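Local coordinates for protein formate dehydrogenase (Pyrobaculum aerophilum, PDB 1QP8) that binds NADPH and probably reduces 2-keto acids such as glyoxylate or hydroxypyruvate, as a member of the D-isomer specific 2-hydroxyacid dehydrogenase family, at residues A[80-94]-A[133-145]. Sequence-based numbering, arbitrary orientation.
Sequences GSNADAVAEFALALL and GEIGTRVGKILAA. With NDP (NADPH dihydro-nicotinamide-adenine-dinucleotide phosphate), chain C.
Asp-84 and Arg-138 join two helices of the Rossmann-type NADP(H)-binding domain by a salt bridge. OD1 of Asp-84 lies 2.6 Å from NH1 of Arg-138, but the hydrogen bond is weak because the N-H points well off the acceptor. Carboxylate and guanidinium planes stand 87° apart. Helix segments 83-94 and 135-145 run at 47° to each other, and mostly apolar side chains pack farther along. CG1 of Val-86 packs on CD1 of Ile-135 at 3.7 Å. CB of Ala-87 rests against CB of Arg-138. Farther along, CD2 of Leu-94 and CD2 of Leu-91 both meet CD2 of Leu-143. Ala-90 and Val-139 touch each other and also Val-179 of strand 177-180, so the helix pair packs on the parallel sheet.

Glu-134 positions the arginine. Arg-138 grips it side-on, with NE on the backbone O of Glu-134 and NH2 on OE1 at 3.1 Å, both acceptors close to the guanidinium plane. A leucine in place of Arg-138 would probably leave the carboxylates of Asp-84 and Glu-134 without their shared positive mate and untie the two helix starts.

The same ends face the cofactor. Gly-133 and Gly-136 fit the GxGxxG pattern of the dinucleotide-binding turn. CG2 of Val-86, anti to the carbonyl carbon, reaches the nicotinamide at C4N of NADPH, 3.9 Å away. At the pyrophosphate, the backbone N of Ile-135 donates a hydrogen bond to O1N of NADPH at 2.8 Å, with an N-H...O angle of 155°.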
loop_
_atom_site.group_PDB
_atom_site.type_symbol
_atom_site.label_atom_id
_atom_site.label_comp_id
_atom_site.label_asym_id
_atom_site.label_seq_id
_atom_site.Cartn_x
_atom_site.Cartn_y
_atom_site.Cartn_z
ATOM N N GLY A 80 -4.008 -12.308 -15.813
ATOM C CA GLY A 80 -3.629 -13.042 -14.622
ATOM C C GLY A 80 -2.165 -13.397 -14.777
ATOM O O GLY A 80 -1.527 -13.898 -13.858
ATOM N N SER A 81 -1.632 -13.139 -15.962
ATOM C CA SER A 81 -0.233 -13.422 -16.218
ATOM C C SER A 81 0.558 -12.361 -15.489
ATOM O O SER A 81 1.730 -12.563 -15.167
ATOM C CB SER A 81 0.056 -13.391 -17.716
ATOM O OG SER A 81 -0.753 -12.425 -18.353
ATOM N N ASN A 82 -0.097 -11.231 -15.219
ATOM C CA ASN A 82 0.534 -10.130 -14.486
ATOM C C ASN A 82 -0.403 -9.629 -13.378
ATOM O O ASN A 82 -0.234 -8.535 -12.844
ATOM C CB ASN A 82 0.897 -8.990 -15.439
ATOM C CG ASN A 82 -0.293 -8.465 -16.196
ATOM O OD1 ASN A 82 -0.173 -7.543 -17.001
ATOM N ND2 ASN A 82 -1.455 -9.049 -15.948
ATOM N N ALA A 83 -1.377 -10.458 -13.026
ATOM C CA ALA A 83 -2.359 -10.102 -12.016
ATOM C C ALA A 83 -1.735 -9.639 -10.712
ATOM O O ALA A 83 -2.098 -8.592 -10.187
ATOM C CB ALA A 83 -3.302 -11.276 -11.765
ATOM N N ASP A 84 -0.788 -10.405 -10.188
ATOM C CA ASP A 84 -0.163 -10.011 -8.941
ATOM C C ASP A 84 0.566 -8.690 -9.053
ATOM O O ASP A 84 0.308 -7.777 -8.272
ATOM C CB ASP A 84 0.769 -11.107 -8.457
ATOM C CG ASP A 84 0.029 -12.397 -8.179
ATOM O OD1 ASP A 84 -0.885 -12.392 -7.323
ATOM O OD2 ASP A 84 0.347 -13.420 -8.824
ATOM N N ALA A 85 1.457 -8.568 -10.030
ATOM C CA ALA A 85 2.222 -7.335 -10.212
ATOM C C ALA A 85 1.316 -6.107 -10.246
ATOM O O ALA A 85 1.470 -5.180 -9.449
ATOM C CB ALA A 85 3.044 -7.413 -11.499
ATOM N N VAL A 86 0.377 -6.109 -11.182
ATOM C CA VAL A 86 -0.558 -5.009 -11.334
ATOM C C VAL A 86 -1.361 -4.803 -10.046
ATOM O O VAL A 86 -1.702 -3.674 -9.677
ATOM C CB VAL A 86 -1.533 -5.296 -12.483
ATOM C CG1 VAL A 86 -2.444 -4.098 -12.715
ATOM C CG2 VAL A 86 -0.756 -5.640 -13.733
ATOM N N ALA A 87 -1.668 -5.907 -9.373
ATOM C CA ALA A 87 -2.417 -5.845 -8.129
ATOM C C ALA A 87 -1.680 -4.979 -7.105
ATOM O O ALA A 87 -2.213 -3.958 -6.666
ATOM C CB ALA A 87 -2.632 -7.238 -7.578
ATOM N N GLU A 88 -0.458 -5.366 -6.730
ATOM C CA GLU A 88 0.296 -4.580 -5.754
ATOM C C GLU A 88 0.479 -3.140 -6.209
ATOM O O GLU A 88 0.506 -2.216 -5.389
ATOM C CB GLU A 88 1.695 -5.156 -5.476
ATOM C CG GLU A 88 2.111 -6.391 -6.244
ATOM C CD GLU A 88 3.555 -6.802 -5.930
ATOM O OE1 GLU A 88 4.501 -6.058 -6.297
ATOM O OE2 GLU A 88 3.747 -7.870 -5.312
ATOM N N PHE A 89 0.610 -2.941 -7.513
ATOM C CA PHE A 89 0.801 -1.596 -8.011
ATOM C C PHE A 89 -0.428 -0.727 -7.729
ATOM O O PHE A 89 -0.300 0.448 -7.380
ATOM C CB PHE A 89 1.102 -1.617 -9.513
ATOM C CG PHE A 89 1.812 -0.393 -9.997
ATOM C CD1 PHE A 89 3.174 -0.245 -9.799
ATOM C CD2 PHE A 89 1.113 0.639 -10.605
ATOM C CE1 PHE A 89 3.842 0.928 -10.202
ATOM C CE2 PHE A 89 1.757 1.814 -11.014
ATOM C CZ PHE A 89 3.127 1.959 -10.810
ATOM N N ALA A 90 -1.618 -1.300 -7.878
ATOM C CA ALA A 90 -2.843 -0.552 -7.637
ATOM C C ALA A 90 -2.954 -0.167 -6.166
ATOM O O ALA A 90 -3.404 0.928 -5.835
ATOM C CB ALA A 90 -4.045 -1.382 -8.050
ATOM N N LEU A 91 -2.543 -1.066 -5.282
ATOM C CA LEU A 91 -2.618 -0.768 -3.872
ATOM C C LEU A 91 -1.705 0.393 -3.558
ATOM O O LEU A 91 -2.080 1.308 -2.812
ATOM C CB LEU A 91 -2.223 -1.982 -3.053
ATOM C CG LEU A 91 -3.300 -3.057 -3.131
ATOM C CD1 LEU A 91 -2.736 -4.372 -2.646
ATOM C CD2 LEU A 91 -4.498 -2.639 -2.308
ATOM N N ALA A 92 -0.504 0.362 -4.128
ATOM C CA ALA A 92 0.467 1.430 -3.921
ATOM C C ALA A 92 -0.139 2.707 -4.461
ATOM O O ALA A 92 -0.128 3.745 -3.805
ATOM C CB ALA A 92 1.751 1.113 -4.662
ATOM N N LEU A 93 -0.676 2.621 -5.667
ATOM C CA LEU A 93 -1.302 3.778 -6.285
ATOM C C LEU A 93 -2.403 4.341 -5.417
ATOM O O LEU A 93 -2.679 5.533 -5.451
ATOM C CB LEU A 93 -1.894 3.432 -7.649
ATOM C CG LEU A 93 -1.046 3.849 -8.850
ATOM C CD1 LEU A 93 -1.843 3.626 -10.132
ATOM C CD2 LEU A 93 -0.644 5.323 -8.713
ATOM N N LEU A 94 -3.035 3.482 -4.636
ATOM C CA LEU A 94 -4.111 3.916 -3.771
ATOM C C LEU A 94 -3.605 4.496 -2.453
ATOM O O LEU A 94 -3.911 5.637 -2.100
ATOM C CB LEU A 94 -5.038 2.737 -3.497
ATOM C CG LEU A 94 -6.053 2.911 -2.369
ATOM C CD1 LEU A 94 -6.995 4.060 -2.699
ATOM C CD2 LEU A 94 -6.820 1.600 -2.176
ATOM N N GLY A 133 -12.156 -10.289 -10.532
ATOM C CA GLY A 133 -11.346 -11.366 -11.061
ATOM C C GLY A 133 -9.981 -10.966 -11.594
ATOM O O GLY A 133 -9.843 -10.016 -12.360
ATOM N N GLU A 134 -8.985 -11.745 -11.177
ATOM C CA GLU A 134 -7.579 -11.594 -11.537
ATOM C C GLU A 134 -6.935 -10.437 -10.811
ATOM O O GLU A 134 -6.284 -10.631 -9.788
ATOM C CB GLU A 134 -7.415 -11.456 -13.049
ATOM C CG GLU A 134 -7.726 -12.751 -13.814
ATOM C CD GLU A 134 -7.168 -14.036 -13.145
ATOM O OE1 GLU A 134 -6.342 -13.954 -12.207
ATOM O OE2 GLU A 134 -7.560 -15.146 -13.572
ATOM N N ILE A 135 -7.111 -9.237 -11.340
ATOM C CA ILE A 135 -6.571 -8.054 -10.696
ATOM C C ILE A 135 -7.630 -7.561 -9.717
ATOM O O ILE A 135 -7.394 -7.500 -8.502
ATOM C CB ILE A 135 -6.267 -6.947 -11.728
ATOM C CG1 ILE A 135 -5.124 -7.404 -12.648
ATOM C CG2 ILE A 135 -5.980 -5.618 -11.013
ATOM C CD1 ILE A 135 -4.941 -6.523 -13.890
ATOM N N GLY A 136 -8.805 -7.236 -10.253
ATOM C CA GLY A 136 -9.887 -6.741 -9.424
ATOM C C GLY A 136 -10.011 -7.511 -8.134
ATOM O O GLY A 136 -10.017 -6.938 -7.046
ATOM N N THR A 137 -10.078 -8.829 -8.267
ATOM C CA THR A 137 -10.214 -9.723 -7.130
ATOM C C THR A 137 -9.090 -9.660 -6.107
ATOM O O THR A 137 -9.347 -9.662 -4.904
ATOM C CB THR A 137 -10.347 -11.181 -7.597
ATOM O OG1 THR A 137 -11.563 -11.336 -8.339
ATOM C CG2 THR A 137 -10.371 -12.120 -6.402
ATOM N N ARG A 138 -7.848 -9.628 -6.570
ATOM C CA ARG A 138 -6.721 -9.585 -5.647
ATOM C C ARG A 138 -6.779 -8.302 -4.863
ATOM O O ARG A 138 -6.540 -8.286 -3.652
ATOM C CB ARG A 138 -5.401 -9.693 -6.409
ATOM C CG ARG A 138 -5.185 -11.079 -6.986
ATOM C CD ARG A 138 -3.989 -11.155 -7.897
ATOM N NE ARG A 138 -4.251 -12.091 -8.989
ATOM C CZ ARG A 138 -3.729 -13.308 -9.083
ATOM N NH1 ARG A 138 -2.895 -13.749 -8.150
ATOM N NH2 ARG A 138 -4.057 -14.093 -10.101
ATOM N N VAL A 139 -7.119 -7.227 -5.560
ATOM C CA VAL A 139 -7.219 -5.925 -4.919
ATOM C C VAL A 139 -8.332 -6.011 -3.886
ATOM O O VAL A 139 -8.116 -5.750 -2.698
ATOM C CB VAL A 139 -7.516 -4.807 -5.972
ATOM C CG1 VAL A 139 -7.681 -3.458 -5.291
ATOM C CG2 VAL A 139 -6.367 -4.726 -6.977
ATOM N N GLY A 140 -9.513 -6.405 -4.347
ATOM C CA GLY A 140 -10.665 -6.541 -3.469
ATOM C C GLY A 140 -10.370 -7.343 -2.218
ATOM O O GLY A 140 -10.718 -6.925 -1.112
ATOM N N LYS A 141 -9.717 -8.488 -2.375
ATOM C CA LYS A 141 -9.394 -9.299 -1.216
ATOM C C LYS A 141 -8.504 -8.570 -0.202
ATOM O O LYS A 141 -8.737 -8.650 1.007
ATOM C CB LYS A 141 -8.782 -10.620 -1.669
ATOM C CG LYS A 141 -9.797 -11.457 -2.435
ATOM C CD LYS A 141 -9.318 -12.860 -2.748
ATOM C CE LYS A 141 -10.442 -13.659 -3.397
ATOM N NZ LYS A 141 -10.040 -15.038 -3.773
ATOM N N ILE A 142 -7.510 -7.831 -0.685
ATOM C CA ILE A 142 -6.613 -7.093 0.203
ATOM C C ILE A 142 -7.319 -5.942 0.913
ATOM O O ILE A 142 -7.152 -5.738 2.120
ATOM C CB ILE A 142 -5.437 -6.535 -0.582
ATOM C CG1 ILE A 142 -4.748 -7.686 -1.303
ATOM C CG2 ILE A 142 -4.481 -5.830 0.350
ATOM C CD1 ILE A 142 -3.729 -7.251 -2.315
ATOM N N LEU A 143 -8.098 -5.178 0.162
ATOM C CA LEU A 143 -8.818 -4.068 0.762
ATOM C C LEU A 143 -9.656 -4.623 1.901
ATOM O O LEU A 143 -9.555 -4.170 3.042
ATOM C CB LEU A 143 -9.722 -3.390 -0.268
ATOM C CG LEU A 143 -8.997 -2.639 -1.380
ATOM C CD1 LEU A 143 -10.017 -1.918 -2.222
ATOM C CD2 LEU A 143 -8.006 -1.641 -0.784
ATOM N N ALA A 144 -10.477 -5.619 1.575
ATOM C CA ALA A 144 -11.339 -6.268 2.551
ATOM C C ALA A 144 -10.521 -6.698 3.756
ATOM O O ALA A 144 -10.881 -6.412 4.891
ATOM C CB ALA A 144 -12.012 -7.476 1.928
ATOM N N ALA A 145 -9.418 -7.386 3.505
ATOM C CA ALA A 145 -8.563 -7.831 4.594
ATOM C C ALA A 145 -8.015 -6.652 5.412
ATOM O O ALA A 145 -7.467 -6.842 6.492
ATOM C CB ALA A 145 -7.424 -8.657 4.045
HETATM P PA NDP C . -9.713 -10.448 -16.987
HETATM O O1A NDP C . -9.910 -10.063 -18.419
HETATM O O2A NDP C . -8.256 -10.375 -17.233
HETATM O O5B NDP C . -10.867 -9.313 -16.665
HETATM C C5B NDP C . -12.210 -9.937 -16.554
HETATM C C4B NDP C . -13.009 -9.289 -15.366
HETATM O O4B NDP C . -13.589 -7.961 -15.668
HETATM C C3B NDP C . -14.289 -10.112 -14.944
HETATM O O3B NDP C . -14.688 -9.745 -13.635
HETATM C C2B NDP C . -15.209 -9.674 -16.084
HETATM O O2B NDP C . -16.553 -9.985 -16.143
HETATM C C1B NDP C . -14.947 -8.226 -16.105
HETATM N N9A NDP C . -15.387 -7.601 -17.309
HETATM C C8A NDP C . -14.953 -7.711 -18.604
HETATM N N7A NDP C . -15.635 -6.921 -19.434
HETATM C C5A NDP C . -16.537 -6.292 -18.613
HETATM C C6A NDP C . -17.573 -5.323 -18.883
HETATM N N6A NDP C . -17.776 -4.891 -20.142
HETATM N N1A NDP C . -18.335 -4.882 -17.806
HETATM C C2A NDP C . -18.067 -5.388 -16.541
HETATM N N3A NDP C . -17.145 -6.277 -16.214
HETATM C C4A NDP C . -16.399 -6.675 -17.310
HETATM O O3 NDP C . -9.150 -9.651 -15.759
HETATM P PN NDP C . -7.933 -8.680 -15.238
HETATM O O1N NDP C . -8.110 -8.324 -13.811
HETATM O O2N NDP C . -6.585 -9.286 -15.483
HETATM O O5D NDP C . -8.031 -7.309 -16.173
HETATM C C5D NDP C . -7.437 -7.342 -17.493
HETATM C C4D NDP C . -7.574 -5.920 -18.062
HETATM O O4D NDP C . -6.804 -5.007 -17.243
HETATM C C3D NDP C . -6.991 -5.839 -19.472
HETATM O O3D NDP C . -8.007 -6.167 -20.405
HETATM C C2D NDP C . -6.477 -4.375 -19.520
HETATM O O2D NDP C . -7.471 -3.481 -20.045
HETATM C C1D NDP C . -6.056 -4.075 -18.062
HETATM N N1N NDP C . -4.543 -4.231 -17.823
HETATM C C2N NDP C . -3.854 -3.046 -17.391
HETATM C C3N NDP C . -2.461 -3.177 -17.166
HETATM C C7N NDP C . -1.675 -1.893 -16.690
HETATM O O7N NDP C . -0.525 -2.042 -16.319
HETATM N N7N NDP C . -2.334 -0.704 -16.725
HETATM C C4N NDP C . -1.704 -4.399 -17.336
HETATM C C5N NDP C . -2.529 -5.499 -17.769
HETATM C C6N NDP C . -3.869 -5.462 -18.008
HETATM P P2B NDP C . -16.908 -11.358 -17.080
HETATM O O1X NDP C . -18.404 -11.281 -16.896
HETATM O O2X NDP C . -16.395 -10.987 -18.426
HETATM O O3X NDP C . -16.206 -12.453 -16.431
#